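Long-range contact in Alr4995 protein (Nostoc sp., PDB 6LRF), which probably works as a bifunctional enzyme, breaking down arginine as a dihydrolase of the GME family and converting ornithine as a cyclodeaminase: residues H340-G354 with D436-R449. Numbering follows the deposited sequence.
Sequences HEVMEEIISLLIDLG and DVLGIRTIRKTESR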
loop_
_atom_site.group_PDB
_atom_site.type_symbol
_atom_site.label_atom_id
_atom_site.label_comp_id
_atom_site.label_asym_id
_atom_site.label_seq_id
_atom_site.Cartn_x
_atom_site.Cartn_y
_atom_site.Cartn_z
ATOM N N HIS B 340 -22.129 37.196 3.123
ATOM C CA HIS B 340 -20.813 37.798 3.297
ATOM C C HIS B 340 -19.779 36.752 3.675
ATOM O O HIS B 340 -18.637 36.777 3.197
ATOM C CB HIS B 340 -20.836 38.899 4.361
ATOM C CG HIS B 340 -19.584 39.724 4.387
ATOM N ND1 HIS B 340 -19.051 40.302 3.250
ATOM C CD2 HIS B 340 -18.754 40.062 5.402
ATOM C CE1 HIS B 340 -17.952 40.962 3.567
ATOM N NE2 HIS B 340 -17.748 40.831 4.866
ATOM N N GLU B 341 -20.179 35.829 4.536
ATOM C CA GLU B 341 -19.277 34.782 4.982
ATOM C C GLU B 341 -18.736 33.983 3.799
ATOM O O GLU B 341 -17.531 33.732 3.703
ATOM C CB GLU B 341 -19.999 33.877 5.961
ATOM C CG GLU B 341 -19.239 32.631 6.345
ATOM C CD GLU B 341 -20.149 31.616 7.012
ATOM O OE1 GLU B 341 -21.318 31.980 7.293
ATOM O OE2 GLU B 341 -19.704 30.470 7.258
ATOM N N VAL B 342 -19.614 33.603 2.874
ATOM C CA VAL B 342 -19.176 32.787 1.737
ATOM C C VAL B 342 -18.330 33.638 0.779
ATOM O O VAL B 342 -17.332 33.163 0.213
ATOM C CB VAL B 342 -20.372 32.142 0.986
ATOM C CG1 VAL B 342 -19.905 31.463 -0.304
ATOM C CG2 VAL B 342 -21.097 31.141 1.888
HETATM N N MSE B 343 -18.718 34.902 0.608
HETATM C CA MSE B 343 -17.932 35.848 -0.191
HETATM C C MSE B 343 -16.489 35.992 0.331
HETATM O O MSE B 343 -15.540 36.051 -0.446
HETATM C CB MSE B 343 -18.602 37.225 -0.216
HETATM C CG MSE B 343 -17.827 38.254 -1.036
HETATM SE SE MSE B 343 -17.614 37.721 -2.962
HETATM C CE MSE B 343 -19.257 38.555 -3.710
ATOM N N GLU B 344 -16.329 36.055 1.646
ATOM C CA GLU B 344 -14.997 36.152 2.239
ATOM C C GLU B 344 -14.167 34.907 1.962
ATOM O O GLU B 344 -12.953 34.980 1.713
ATOM C CB GLU B 344 -15.098 36.359 3.742
ATOM C CG GLU B 344 -15.711 37.678 4.146
ATOM C CD GLU B 344 -15.733 37.845 5.650
ATOM O OE1 GLU B 344 -16.452 37.075 6.335
ATOM O OE2 GLU B 344 -14.999 38.730 6.140
ATOM N N GLU B 345 -14.819 33.760 2.016
ATOM C CA GLU B 345 -14.131 32.515 1.747
ATOM C C GLU B 345 -13.624 32.490 0.289
ATOM O O GLU B 345 -12.474 32.113 0.018
ATOM C CB GLU B 345 -15.056 31.342 2.034
ATOM C CG GLU B 345 -14.368 29.996 2.028
ATOM C CD GLU B 345 -13.966 29.518 3.421
ATOM O OE1 GLU B 345 -14.743 29.731 4.392
ATOM O OE2 GLU B 345 -12.867 28.920 3.533
ATOM N N ILE B 346 -14.476 32.923 -0.636
ATOM C CA ILE B 346 -14.129 32.981 -2.052
ATOM C C ILE B 346 -13.000 33.962 -2.322
ATOM O O ILE B 346 -12.022 33.629 -2.990
ATOM C CB ILE B 346 -15.357 33.372 -2.912
ATOM C CG1 ILE B 346 -16.409 32.253 -2.900
ATOM C CG2 ILE B 346 -14.945 33.719 -4.339
ATOM C CD1 ILE B 346 -17.795 32.708 -3.353
ATOM N N ILE B 347 -13.135 35.177 -1.813
ATOM C CA ILE B 347 -12.129 36.205 -2.041
ATOM C C ILE B 347 -10.771 35.792 -1.445
ATOM O O ILE B 347 -9.722 36.062 -2.043
ATOM C CB ILE B 347 -12.596 37.553 -1.466
ATOM C CG1 ILE B 347 -13.884 37.988 -2.173
ATOM C CG2 ILE B 347 -11.519 38.622 -1.626
ATOM C CD1 ILE B 347 -13.743 38.093 -3.671
ATOM N N SER B 348 -10.789 35.104 -0.303
ATOM C CA SER B 348 -9.551 34.592 0.283
ATOM C C SER B 348 -8.847 33.629 -0.668
ATOM O O SER B 348 -7.633 33.675 -0.821
ATOM C CB SER B 348 -9.817 33.889 1.618
ATOM O OG SER B 348 -10.225 34.824 2.601
ATOM N N LEU B 349 -9.610 32.766 -1.322
ATOM C CA LEU B 349 -9.019 31.841 -2.278
ATOM C C LEU B 349 -8.501 32.601 -3.519
ATOM O O LEU B 349 -7.387 32.353 -3.999
ATOM C CB LEU B 349 -10.035 30.757 -2.659
ATOM C CG LEU B 349 -10.470 29.846 -1.497
ATOM C CD1 LEU B 349 -11.744 29.052 -1.817
ATOM C CD2 LEU B 349 -9.345 28.889 -1.087
ATOM N N LEU B 350 -9.287 33.554 -4.014
ATOM C CA LEU B 350 -8.919 34.287 -5.222
ATOM C C LEU B 350 -7.706 35.203 -5.026
ATOM O O LEU B 350 -6.922 35.421 -5.956
ATOM C CB LEU B 350 -10.095 35.115 -5.713
ATOM C CG LEU B 350 -11.264 34.316 -6.287
ATOM C CD1 LEU B 350 -12.375 35.251 -6.783
ATOM C CD2 LEU B 350 -10.768 33.396 -7.395
ATOM N N ILE B 351 -7.573 35.755 -3.824
ATOM C CA ILE B 351 -6.432 36.596 -3.486
ATOM C C ILE B 351 -5.110 35.859 -3.772
ATOM O O ILE B 351 -4.185 36.428 -4.358
ATOM C CB ILE B 351 -6.505 37.053 -2.014
ATOM C CG1 ILE B 351 -7.489 38.214 -1.881
ATOM C CG2 ILE B 351 -5.141 37.513 -1.507
ATOM C CD1 ILE B 351 -7.835 38.557 -0.440
ATOM N N ASP B 352 -5.046 34.584 -3.402
ATOM C CA ASP B 352 -3.873 33.752 -3.683
ATOM C C ASP B 352 -3.601 33.532 -5.171
ATOM O O ASP B 352 -2.455 33.353 -5.583
ATOM C CB ASP B 352 -4.027 32.405 -2.995
ATOM C CG ASP B 352 -4.064 32.536 -1.494
ATOM O OD1 ASP B 352 -4.759 31.727 -0.842
ATOM O OD2 ASP B 352 -3.396 33.462 -0.970
ATOM N N LEU B 353 -4.646 33.541 -5.982
ATOM C CA LEU B 353 -4.459 33.407 -7.423
ATOM C C LEU B 353 -4.070 34.736 -8.053
ATOM O O LEU B 353 -3.834 34.813 -9.258
ATOM C CB LEU B 353 -5.727 32.867 -8.091
ATOM C CG LEU B 353 -5.918 31.353 -8.133
ATOM C CD1 LEU B 353 -5.715 30.750 -6.766
ATOM C CD2 LEU B 353 -7.310 31.024 -8.662
ATOM N N GLY B 354 -4.010 35.789 -7.248
ATOM C CA GLY B 354 -3.632 37.089 -7.765
ATOM C C GLY B 354 -4.788 37.922 -8.291
ATOM O O GLY B 354 -4.572 38.882 -9.033
ATOM N N ASP B 436 -11.831 40.853 7.766
ATOM C CA ASP B 436 -12.468 40.910 6.449
ATOM C C ASP B 436 -11.437 40.610 5.352
ATOM O O ASP B 436 -10.416 39.966 5.613
ATOM C CB ASP B 436 -13.137 42.277 6.228
ATOM C CG ASP B 436 -14.347 42.203 5.291
ATOM O OD1 ASP B 436 -14.158 41.977 4.070
ATOM O OD2 ASP B 436 -15.484 42.393 5.776
ATOM N N VAL B 437 -11.703 41.046 4.124
ATOM C CA VAL B 437 -10.878 40.640 2.986
ATOM C C VAL B 437 -10.547 41.798 2.054
ATOM O O VAL B 437 -10.113 41.593 0.928
ATOM C CB VAL B 437 -11.572 39.512 2.153
ATOM C CG1 VAL B 437 -11.719 38.223 2.980
ATOM C CG2 VAL B 437 -12.940 39.973 1.645
ATOM N N LEU B 438 -10.752 43.022 2.520
ATOM C CA LEU B 438 -10.374 44.196 1.740
ATOM C C LEU B 438 -8.903 44.557 1.908
ATOM O O LEU B 438 -8.298 44.269 2.937
ATOM C CB LEU B 438 -11.231 45.401 2.144
ATOM C CG LEU B 438 -12.728 45.286 1.879
ATOM C CD1 LEU B 438 -13.449 46.495 2.464
ATOM C CD2 LEU B 438 -12.947 45.179 0.389
ATOM N N GLY B 439 -8.335 45.183 0.883
ATOM C CA GLY B 439 -7.006 45.751 0.974
ATOM C C GLY B 439 -5.925 44.719 1.196
ATOM O O GLY B 439 -4.979 44.951 1.946
ATOM N N ILE B 440 -6.071 43.570 0.546
ATOM C CA ILE B 440 -5.073 42.504 0.623
ATOM C C ILE B 440 -4.802 41.975 -0.774
ATOM O O ILE B 440 -5.729 41.666 -1.519
ATOM C CB ILE B 440 -5.539 41.352 1.529
ATOM C CG1 ILE B 440 -5.962 41.879 2.898
ATOM C CG2 ILE B 440 -4.422 40.286 1.683
ATOM C CD1 ILE B 440 -6.990 41.032 3.610
ATOM N N ARG B 441 -3.535 41.871 -1.143
ATOM C CA ARG B 441 -3.200 41.236 -2.410
ATOM C C ARG B 441 -1.957 40.374 -2.237
ATOM O O ARG B 441 -1.156 40.584 -1.322
ATOM C CB ARG B 441 -2.988 42.281 -3.509
ATOM C CG ARG B 441 -1.772 43.172 -3.301
ATOM C CD ARG B 441 -1.802 44.315 -4.303
ATOM N NE ARG B 441 -0.622 45.171 -4.208
ATOM C CZ ARG B 441 -0.516 46.366 -4.790
ATOM N NH1 ARG B 441 0.592 47.074 -4.655
ATOM N NH2 ARG B 441 -1.522 46.846 -5.503
ATOM N N THR B 442 -1.816 39.387 -3.109
ATOM C CA THR B 442 -0.626 38.555 -3.121
ATOM C C THR B 442 0.379 39.143 -4.110
ATOM O O THR B 442 0.002 39.908 -4.994
ATOM C CB THR B 442 -0.950 37.116 -3.524
ATOM O OG1 THR B 442 0.174 36.281 -3.247
ATOM C CG2 THR B 442 -1.252 37.053 -5.014
ATOM N N ILE B 443 1.656 38.801 -3.969
ATOM C CA ILE B 443 2.617 39.207 -4.979
ATOM C C ILE B 443 3.450 38.008 -5.400
ATOM O O ILE B 443 4.670 38.078 -5.470
ATOM C CB ILE B 443 3.522 40.375 -4.495
ATOM C CG1 ILE B 443 3.990 40.163 -3.048
ATOM C CG2 ILE B 443 2.771 41.695 -4.606
ATOM C CD1 ILE B 443 4.876 41.277 -2.509
ATOM N N ARG B 444 2.770 36.904 -5.676
ATOM C CA ARG B 444 3.419 35.757 -6.292
ATOM C C ARG B 444 3.888 36.107 -7.702
ATOM O O ARG B 444 3.140 36.700 -8.488
ATOM C CB ARG B 444 2.480 34.556 -6.345
ATOM C CG ARG B 444 1.786 34.250 -5.058
ATOM C CD ARG B 444 0.697 33.219 -5.269
ATOM N NE ARG B 444 1.202 31.994 -5.888
ATOM C CZ ARG B 444 0.476 30.890 -6.055
ATOM N NH1 ARG B 444 -0.790 30.849 -5.650
ATOM N NH2 ARG B 444 1.015 29.823 -6.624
ATOM N N LYS B 445 5.128 35.740 -8.015
ATOM C CA LYS B 445 5.686 35.986 -9.343
ATOM C C LYS B 445 4.942 35.139 -10.379
ATOM O O LYS B 445 4.273 34.166 -10.021
ATOM C CB LYS B 445 7.195 35.696 -9.367
ATOM C CG LYS B 445 8.045 36.599 -8.443
ATOM C CD LYS B 445 7.421 37.991 -8.242
ATOM C CE LYS B 445 8.465 39.105 -8.083
ATOM N NZ LYS B 445 9.193 39.434 -9.349
ATOM N N THR B 446 5.053 35.521 -11.652
ATOM C CA THR B 446 4.260 34.920 -12.731
ATOM C C THR B 446 4.290 33.388 -12.741
ATOM O O THR B 446 3.242 32.738 -12.730
ATOM C CB THR B 446 4.722 35.417 -14.122
ATOM O OG1 THR B 446 4.980 36.828 -14.080
ATOM C CG2 THR B 446 3.653 35.122 -15.172
ATOM N N GLU B 447 5.494 32.817 -12.745
ATOM C CA GLU B 447 5.653 31.366 -12.816
ATOM C C GLU B 447 4.977 30.657 -11.635
ATOM O O GLU B 447 4.537 29.511 -11.759
ATOM C CB GLU B 447 7.146 31.001 -12.893
ATOM C CG GLU B 447 7.804 30.643 -11.558
ATOM C CD GLU B 447 9.302 30.364 -11.677
ATOM O OE1 GLU B 447 9.732 29.783 -12.701
ATOM O OE2 GLU B 447 10.050 30.706 -10.735
ATOM N N SER B 448 4.871 31.349 -10.500
ATOM C CA SER B 448 4.245 30.778 -9.307
ATOM C C SER B 448 2.723 30.632 -9.443
ATOM O O SER B 448 2.187 29.529 -9.265
ATOM C CB SER B 448 4.571 31.622 -8.070
ATOM O OG SER B 448 3.917 31.104 -6.915
ATOM N N ARG B 449 2.031 31.736 -9.747
ATOM C CA ARG B 449 0.565 31.728 -9.867
ATOM C C ARG B 449 0.096 30.764 -10.961
ATOM O O ARG B 449 -1.036 30.274 -10.926
ATOM C CB ARG B 449 0.017 33.137 -10.163
ATOM C CG ARG B 449 0.464 34.230 -9.202
ATOM C CD ARG B 449 -0.215 35.578 -9.473
ATOM N NE ARG B 449 -0.016 36.043 -10.846
ATOM C CZ ARG B 449 -1.000 36.284 -11.718
ATOM N NH1 ARG B 449 -0.706 36.699 -12.943
ATOM N NH2 ARG B 449 -2.275 36.114 -11.376
HETATM O O HOH W 1 -4.191 39.141 -5.111
#
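Val437 and Ile351 bury the most surface where strand 440-442, outermost within this chain in a mixed beta-sheet, runs along helix 340-352, at 37°; Gly354, the first residue to leave helical angles, has positive phi in a Schellman motif. Val437 lays CG1 over the turn at Glu344 and Ser348, 3.7 Å from Glu344 O, while its CG2 meets Ile347 CG2 at 3.8 Å, the two side chains crossing at about a right angle. Ser348 OG also donates to Glu344 O, from the face opposite Ser348 N. One turn on, Ile351 turns CG1 beside its backbone N (chi1 -79°) and runs extended, so that CD1 lies 4.0 Å from Val437 O and 4.1 Å from Ile440 CB; CG2 lies over the start of Thr442. A water links Ile351 O to Thr442 N. Thr442 OG1 is hydrogen-bonded to Pro387 O, leaving its CG2 against Gly354 CA at 3.6 Å.

Two arginines grip the C-terminal end of the helix, whose carbonyls would attract positive charge. Arg444, bent at chi3, sends NH1 to Asp352 O from above the carbonyl plane (3.0 Å), while NE and NH2 clasp Ser448 OG side-on. An alanine here would leave Asp352 O and Ser448 OG without these donors, and would probably let the short helix 446-449 shift against the helix end. Arg449 NH2 reaches Leu353 O at 2.9 Å, nearly in the guanidinium plane, and its NH1 holds Glu291 O. At the other end of the helix, His340 NE2 donates within its ring plane to the syn side of Asp436 OD2 (2.9 Å, 159°).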